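Local coordinates for protein serpin-ZX (Arabidopsis thaliana, PDB 3LE2) that inhibits target proteases such as metacaspase-9 and RD21A as a serpin, through cleavage of its reactive center loop and covalent trapping of the enzyme, restraining programmed cell death, at residues A[299-311]-A[318-330]. Numbering follows the deposited sequence.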
ATOM      1  N   LEU A 299      16.615  -8.068  -4.106  1.00 46.29           N
ATOM      2  CA  LEU A 299      16.533  -7.209  -5.287  1.00 38.43           C
ATOM      3  C   LEU A 299      17.638  -6.182  -5.191  1.00 37.25           C
ATOM      4  O   LEU A 299      17.394  -5.015  -4.898  1.00 33.22           O
ATOM      5  CB  LEU A 299      15.158  -6.540  -5.424  1.00 40.10           C
ATOM      6  CG  LEU A 299      14.891  -5.880  -6.786  1.00 43.81           C
ATOM      7  CD1 LEU A 299      15.229  -6.827  -7.927  1.00 40.05           C
ATOM      8  CD2 LEU A 299      13.459  -5.396  -6.910  1.00 37.81           C
ATOM      9  N   THR A 300      18.860  -6.649  -5.445  1.00 41.32           N
ATOM     10  CA  THR A 300      20.083  -5.889  -5.205  1.00 38.98           C
ATOM     11  C   THR A 300      20.586  -5.146  -6.435  1.00 34.29           C
ATOM     12  O   THR A 300      21.227  -4.110  -6.308  1.00 37.07           O
ATOM     13  CB  THR A 300      21.212  -6.830  -4.739  1.00 41.30           C
ATOM     14  OG1 THR A 300      21.113  -8.078  -5.449  1.00 34.96           O
ATOM     15  CG2 THR A 300      21.114  -7.095  -3.245  1.00 38.09           C
ATOM     16  N   SER A 301      20.307  -5.679  -7.623  1.00 39.04           N
ATOM     17  CA  SER A 301      20.945  -5.163  -8.842  1.00 41.79           C
ATOM     18  C   SER A 301      20.633  -3.700  -9.201  1.00 40.65           C
ATOM     19  O   SER A 301      21.517  -2.972  -9.659  1.00 39.98           O
ATOM     20  CB  SER A 301      20.696  -6.077 -10.049  1.00 39.22           C
ATOM     21  OG  SER A 301      19.370  -5.951 -10.532  1.00 53.20           O
ATOM     22  N   PRO A 302      19.381  -3.265  -9.015  1.00 38.65           N
ATOM     23  CA  PRO A 302      19.083  -1.855  -9.315  1.00 40.14           C
ATOM     24  C   PRO A 302      19.903  -0.857  -8.494  1.00 34.29           C
ATOM     25  O   PRO A 302      20.093   0.263  -8.952  1.00 38.69           O
ATOM     26  CB  PRO A 302      17.600  -1.736  -8.970  1.00 47.10           C
ATOM     27  CG  PRO A 302      17.069  -3.157  -9.165  1.00 46.64           C
ATOM     28  CD  PRO A 302      18.170  -4.027  -8.660  1.00 39.21           C
ATOM     29  N   PHE A 303      20.389  -1.270  -7.325  1.00 32.58           N
ATOM     30  CA  PHE A 303      21.098  -0.384  -6.395  1.00 37.73           C
ATOM     31  C   PHE A 303      22.613  -0.597  -6.368  1.00 44.13           C
ATOM     32  O   PHE A 303      23.317  -0.008  -5.550  1.00 40.78           O
ATOM     33  CB  PHE A 303      20.512  -0.559  -4.991  1.00 35.84           C
ATOM     34  CG  PHE A 303      19.022  -0.614  -4.990  1.00 43.25           C
ATOM     35  CD1 PHE A 303      18.273   0.558  -4.982  1.00 32.47           C
ATOM     36  CD2 PHE A 303      18.362  -1.831  -5.064  1.00 39.01           C
ATOM     37  CE1 PHE A 303      16.886   0.515  -5.022  1.00 36.76           C
ATOM     38  CE2 PHE A 303      16.976  -1.884  -5.102  1.00 37.83           C
ATOM     39  CZ  PHE A 303      16.235  -0.703  -5.083  1.00 40.69           C
ATOM     40  N   SER A 304      23.106  -1.443  -7.264  1.00 48.70           N
ATOM     41  CA  SER A 304      24.530  -1.729  -7.348  1.00 51.57           C
ATOM     42  C   SER A 304      25.089  -1.156  -8.637  1.00 57.30           C
ATOM     43  O   SER A 304      24.421  -1.167  -9.672  1.00 54.22           O
ATOM     44  CB  SER A 304      24.775  -3.239  -7.304  1.00 52.24           C
ATOM     45  OG  SER A 304      26.127  -3.542  -7.598  1.00 58.90           O
ATOM     46  N   GLY A 305      26.314  -0.647  -8.575  1.00 67.34           N
ATOM     47  CA  GLY A 305      26.948  -0.101  -9.757  1.00 65.97           C
ATOM     48  C   GLY A 305      27.279  -1.212 -10.726  1.00 67.94           C
ATOM     49  O   GLY A 305      27.467  -0.973 -11.917  1.00 74.29           O
ATOM     50  N   GLU A 306      27.331  -2.435 -10.205  1.00 73.35           N
ATOM     51  CA  GLU A 306      27.776  -3.598 -10.973  1.00 66.54           C
ATOM     52  C   GLU A 306      27.224  -3.637 -12.400  1.00 68.18           C
ATOM     53  O   GLU A 306      27.971  -3.474 -13.360  1.00 72.82           O
ATOM     54  CB  GLU A 306      27.449  -4.901 -10.238  1.00 69.51           C
ATOM     55  CG  GLU A 306      27.699  -6.144 -11.091  1.00 76.17           C
ATOM     56  CD  GLU A 306      27.246  -7.428 -10.423  1.00 68.69           C
ATOM     57  OE1 GLU A 306      27.416  -7.550  -9.187  1.00 57.64           O
ATOM     58  OE2 GLU A 306      26.727  -8.314 -11.143  1.00 60.99           O
ATOM     59  N   GLU A 307      25.924  -3.873 -12.539  1.00 69.74           N
ATOM     60  CA  GLU A 307      25.284  -3.841 -13.851  1.00 75.05           C
ATOM     61  C   GLU A 307      25.034  -2.397 -14.264  1.00 78.09           C
ATOM     62  O   GLU A 307      25.642  -1.877 -15.204  1.00 71.25           O
ATOM     63  CB  GLU A 307      23.946  -4.590 -13.819  1.00 77.37           C
ATOM     64  CG  GLU A 307      24.035  -6.100 -13.951  1.00 56.88           C
ATOM     65  CD  GLU A 307      24.432  -6.523 -15.341  1.00 67.41           C
ATOM     66  OE1 GLU A 307      23.528  -6.870 -16.129  1.00 73.47           O
ATOM     67  OE2 GLU A 307      25.644  -6.503 -15.648  1.00 70.41           O
ATOM     68  N   GLY A 308      24.124  -1.754 -13.542  1.00 82.26           N
ATOM     69  CA  GLY A 308      23.762  -0.387 -13.839  1.00 80.53           C
ATOM     70  C   GLY A 308      22.498  -0.288 -14.669  1.00 76.99           C
ATOM     71  O   GLY A 308      21.867  -1.291 -15.032  1.00 66.83           O
ATOM     72  N   LEU A 309      22.139   0.952 -14.971  1.00 72.03           N
ATOM     73  CA  LEU A 309      20.934   1.259 -15.713  1.00 59.22           C
ATOM     74  C   LEU A 309      21.346   1.917 -17.020  1.00 62.48           C
ATOM     75  O   LEU A 309      21.401   3.149 -17.143  1.00 54.14           O
ATOM     76  CB  LEU A 309      20.047   2.175 -14.878  1.00 62.64           C
ATOM     77  CG  LEU A 309      19.765   1.591 -13.492  1.00 51.03           C
ATOM     78  CD1 LEU A 309      19.356   2.670 -12.510  1.00 46.82           C
ATOM     79  CD2 LEU A 309      18.703   0.506 -13.599  1.00 50.77           C
ATOM     80  N   THR A 310      21.644   1.064 -17.994  1.00 59.19           N
ATOM     81  CA  THR A 310      22.234   1.489 -19.251  1.00 63.92           C
ATOM     82  C   THR A 310      21.183   1.947 -20.256  1.00 64.51           C
ATOM     83  O   THR A 310      21.515   2.536 -21.284  1.00 72.65           O
ATOM     84  CB  THR A 310      23.091   0.361 -19.854  1.00 67.83           C
ATOM     85  OG1 THR A 310      22.327  -0.854 -19.899  1.00 59.50           O
ATOM     86  CG2 THR A 310      24.330   0.132 -18.998  1.00 62.27           C
ATOM     87  N   GLU A 311      19.917   1.691 -19.949  1.00 51.46           N
ATOM     88  CA  GLU A 311      18.826   2.116 -20.822  1.00 56.19           C
ATOM     89  C   GLU A 311      18.097   3.357 -20.304  1.00 51.64           C
ATOM     90  O   GLU A 311      17.028   3.711 -20.791  1.00 48.89           O
ATOM     91  CB  GLU A 311      17.825   0.973 -21.018  1.00 57.86           C
ATOM     92  CG  GLU A 311      18.425  -0.268 -21.676  1.00 65.29           C
ATOM     93  CD  GLU A 311      19.246   0.072 -22.911  1.00 75.33           C
ATOM     94  OE1 GLU A 311      18.691   0.675 -23.862  1.00 66.88           O
ATOM     95  OE2 GLU A 311      20.450  -0.263 -22.922  1.00 79.03           O
ATOM     96  N   MET A 318      28.396   7.120 -18.451  1.00 85.31           N
ATOM     97  CA  MET A 318      27.667   7.496 -17.249  1.00 86.52           C
ATOM     98  C   MET A 318      26.699   6.392 -16.828  1.00 83.28           C
ATOM     99  O   MET A 318      26.541   6.120 -15.638  1.00 77.80           O
ATOM    100  CB  MET A 318      26.911   8.808 -17.468  1.00 85.63           C
ATOM    101  CG  MET A 318      27.797  10.012 -17.782  1.00 88.14           C
ATOM    102  SD  MET A 318      29.140  10.274 -16.604  1.00107.46           S
ATOM    103  CE  MET A 318      28.241  10.690 -15.107  1.00 79.31           C
ATOM    104  N   GLY A 319      26.057   5.766 -17.812  1.00 87.23           N
ATOM    105  CA  GLY A 319      25.120   4.677 -17.572  1.00 80.88           C
ATOM    106  C   GLY A 319      25.787   3.458 -16.966  1.00 78.30           C
ATOM    107  O   GLY A 319      25.165   2.696 -16.222  1.00 79.37           O
ATOM    108  N   LYS A 320      27.061   3.267 -17.298  1.00 89.53           N
ATOM    109  CA  LYS A 320      27.881   2.259 -16.641  1.00 94.86           C
ATOM    110  C   LYS A 320      28.153   2.697 -15.208  1.00 88.04           C
ATOM    111  O   LYS A 320      28.776   3.740 -14.977  1.00 82.17           O
ATOM    112  CB  LYS A 320      29.209   2.069 -17.382  1.00104.21           C
ATOM    113  CG  LYS A 320      29.095   1.279 -18.675  1.00106.39           C
ATOM    114  CD  LYS A 320      30.413   1.262 -19.429  1.00 98.65           C
ATOM    115  CE  LYS A 320      30.252   0.573 -20.773  1.00101.05           C
ATOM    116  NZ  LYS A 320      31.440   0.784 -21.638  1.00104.15           N
ATOM    117  N   ASN A 321      27.671   1.902 -14.257  1.00 80.40           N
ATOM    118  CA  ASN A 321      27.862   2.194 -12.839  1.00 81.69           C
ATOM    119  C   ASN A 321      26.770   3.122 -12.283  1.00 76.63           C
ATOM    120  O   ASN A 321      26.807   3.523 -11.115  1.00 76.45           O
ATOM    121  CB  ASN A 321      29.266   2.770 -12.600  1.00 87.34           C
ATOM    122  CG  ASN A 321      29.642   2.821 -11.131  1.00100.38           C
ATOM    123  OD1 ASN A 321      29.593   1.810 -10.423  1.00 93.78           O
ATOM    124  ND2 ASN A 321      30.037   4.002 -10.668  1.00 99.90           N
ATOM    125  N   LEU A 322      25.797   3.463 -13.124  1.00 65.95           N
ATOM    126  CA  LEU A 322      24.654   4.249 -12.672  1.00 63.11           C
ATOM    127  C   LEU A 322      23.652   3.331 -12.014  1.00 60.95           C
ATOM    128  O   LEU A 322      23.243   2.328 -12.601  1.00 61.61           O
ATOM    129  CB  LEU A 322      23.957   4.951 -13.832  1.00 58.45           C
ATOM    130  CG  LEU A 322      22.600   5.494 -13.379  1.00 55.98           C
ATOM    131  CD1 LEU A 322      22.812   6.586 -12.342  1.00 42.21           C
ATOM    132  CD2 LEU A 322      21.765   6.001 -14.541  1.00 50.03           C
ATOM    133  N   CYS A 323      23.247   3.671 -10.803  1.00 42.32           N
ATOM    134  CA  CYS A 323      22.240   2.881 -10.132  1.00 45.33           C
ATOM    135  C   CYS A 323      21.281   3.782  -9.374  1.00 44.88           C
ATOM    136  O   CYS A 323      21.487   4.988  -9.295  1.00 42.65           O
ATOM    137  CB  CYS A 323      22.904   1.884  -9.189  1.00 43.82           C
ATOM    138  SG  CYS A 323      23.865   2.639  -7.879  1.00 57.68           S
ATOM    139  N   VAL A 324      20.234   3.189  -8.818  1.00 43.34           N
ATOM    140  CA  VAL A 324      19.263   3.937  -8.035  1.00 36.18           C
ATOM    141  C   VAL A 324      19.827   4.241  -6.650  1.00 36.76           C
ATOM    142  O   VAL A 324      20.303   3.342  -5.948  1.00 39.62           O
ATOM    143  CB  VAL A 324      17.956   3.142  -7.881  1.00 40.57           C
ATOM    144  CG1 VAL A 324      16.939   3.932  -7.059  1.00 26.91           C
ATOM    145  CG2 VAL A 324      17.398   2.773  -9.253  1.00 35.26           C
ATOM    146  N   SER A 325      19.780   5.513  -6.268  1.00 32.00           N
ATOM    147  CA  SER A 325      20.251   5.947  -4.957  1.00 32.79           C
ATOM    148  C   SER A 325      19.186   5.690  -3.886  1.00 37.06           C
ATOM    149  O   SER A 325      19.482   5.184  -2.797  1.00 33.38           O
ATOM    150  CB  SER A 325      20.607   7.441  -4.988  1.00 35.66           C
ATOM    151  OG  SER A 325      21.483   7.756  -6.064  1.00 32.07           O
ATOM    152  N   ASN A 326      17.944   6.047  -4.200  1.00 29.43           N
ATOM    153  CA  ASN A 326      16.867   5.963  -3.232  1.00 25.12           C
ATOM    154  C   ASN A 326      15.541   5.768  -3.920  1.00 30.59           C
ATOM    155  O   ASN A 326      15.321   6.229  -5.053  1.00 27.29           O
ATOM    156  CB  ASN A 326      16.735   7.254  -2.412  1.00 27.49           C
ATOM    157  CG  ASN A 326      18.066   7.827  -1.965  1.00 31.80           C
ATOM    158  OD1 ASN A 326      18.781   8.460  -2.744  1.00 33.64           O
ATOM    159  ND2 ASN A 326      18.385   7.641  -0.692  1.00 29.05           N
ATOM    160  N   ILE A 327      14.638   5.114  -3.204  1.00 26.59           N
ATOM    161  CA  ILE A 327      13.247   5.064  -3.610  1.00 33.07           C
ATOM    162  C   ILE A 327      12.418   5.531  -2.428  1.00 27.66           C
ATOM    163  O   ILE A 327      12.134   4.765  -1.502  1.00 26.53           O
ATOM    164  CB  ILE A 327      12.813   3.660  -4.064  1.00 31.20           C
ATOM    165  CG1 ILE A 327      13.666   3.200  -5.255  1.00 32.68           C
ATOM    166  CG2 ILE A 327      11.324   3.647  -4.417  1.00 24.99           C
ATOM    167  CD1 ILE A 327      13.493   1.710  -5.588  1.00 27.12           C
ATOM    168  N   PHE A 328      12.046   6.808  -2.475  1.00 25.56           N
ATOM    169  CA  PHE A 328      11.289   7.454  -1.402  1.00 28.81           C
ATOM    170  C   PHE A 328       9.788   7.233  -1.560  1.00 26.91           C
ATOM    171  O   PHE A 328       9.205   7.580  -2.594  1.00 26.75           O
ATOM    172  CB  PHE A 328      11.609   8.952  -1.363  1.00 25.12           C
ATOM    173  CG  PHE A 328      13.043   9.258  -1.006  1.00 29.53           C
ATOM    174  CD1 PHE A 328      13.927   9.752  -1.963  1.00 32.54           C
ATOM    175  CD2 PHE A 328      13.510   9.047   0.294  1.00 25.95           C
ATOM    176  CE1 PHE A 328      15.264  10.058  -1.626  1.00 24.99           C
ATOM    177  CE2 PHE A 328      14.837   9.334   0.635  1.00 35.63           C
ATOM    178  CZ  PHE A 328      15.715   9.840  -0.328  1.00 30.98           C
ATOM    179  N   HIS A 329       9.166   6.650  -0.539  1.00 23.50           N
ATOM    180  CA  HIS A 329       7.733   6.359  -0.589  1.00 28.22           C
ATOM    181  C   HIS A 329       6.994   6.889   0.631  1.00 27.81           C
ATOM    182  O   HIS A 329       7.464   6.786   1.765  1.00 27.70           O
ATOM    183  CB  HIS A 329       7.479   4.847  -0.731  1.00 24.64           C
ATOM    184  CG  HIS A 329       6.026   4.472  -0.733  1.00 28.59           C
ATOM    185  ND1 HIS A 329       5.177   4.784  -1.776  1.00 34.88           N
ATOM    186  CD2 HIS A 329       5.274   3.799   0.175  1.00 29.17           C
ATOM    187  CE1 HIS A 329       3.964   4.335  -1.503  1.00 34.59           C
ATOM    188  NE2 HIS A 329       3.996   3.729  -0.329  1.00 34.11           N
ATOM    189  N   LYS A 330       5.818   7.443   0.385  1.00 25.12           N
ATOM    190  CA  LYS A 330       4.981   7.922   1.460  1.00 27.23           C
ATOM    191  C   LYS A 330       3.527   7.518   1.235  1.00 27.85           C
ATOM    192  O   LYS A 330       3.012   7.573   0.108  1.00 28.45           O
ATOM    193  CB  LYS A 330       5.089   9.445   1.586  1.00 30.27           C
ATOM    194  CG  LYS A 330       4.256  10.053   2.732  1.00 30.59           C
ATOM    195  CD  LYS A 330       5.046  10.157   4.031  1.00 39.37           C
ATOM    196  CE  LYS A 330       4.771  11.483   4.725  1.00 43.06           C
ATOM    197  NZ  LYS A 330       5.801  11.829   5.739  1.00 47.91           N
TER
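Val324 N donates a nearly straight hydrogen bond (170°) to Pro302 O at 2.9 Å, tying the short 3-10 turn 301-303 to the chain entering strand 326-335. In serpins the cleaved reactive centre loop inserts between this strand and its parallel neighbour, 167-176. Beside this bond lies an apolar row. Phe303 presents its ring edge: CE1 meets Ile327 CD1 at 3.6 Å, near the ring plane. Pro302 CB lies above one ring face, displaced toward the rim. β-branched Val324 serves two neighbours, CG1 meeting Phe303 CE1 at 4.0 Å and CG2 Leu309 CD1 at 3.8 Å.

Small Cys323 fits close, its CB 3.3 Å from Pro302 O. SG, between backbone N and carbonyl carbon (chi1 62°), lies 3.6 Å from Phe303 O.

Gly308 CA makes a CA-H...O contact with Leu322 O at 3.0 Å; a CB here would jam against Glu307 O and meet Gly319 O. Leu322 O also accepts a weak, bent hydrogen bond from Leu309 N. Leu322 closes the type II turn from Gly319, in which Asn321 takes the positive phi that asparagine tolerates.

In the next shell, Ile59 backs Pro302, Leu294 backs Phe303, and Leu167 touches Leu309 and Val324. At the exposed end, Asn321 CA-H points at Gly305 O (3.3 Å, 159°).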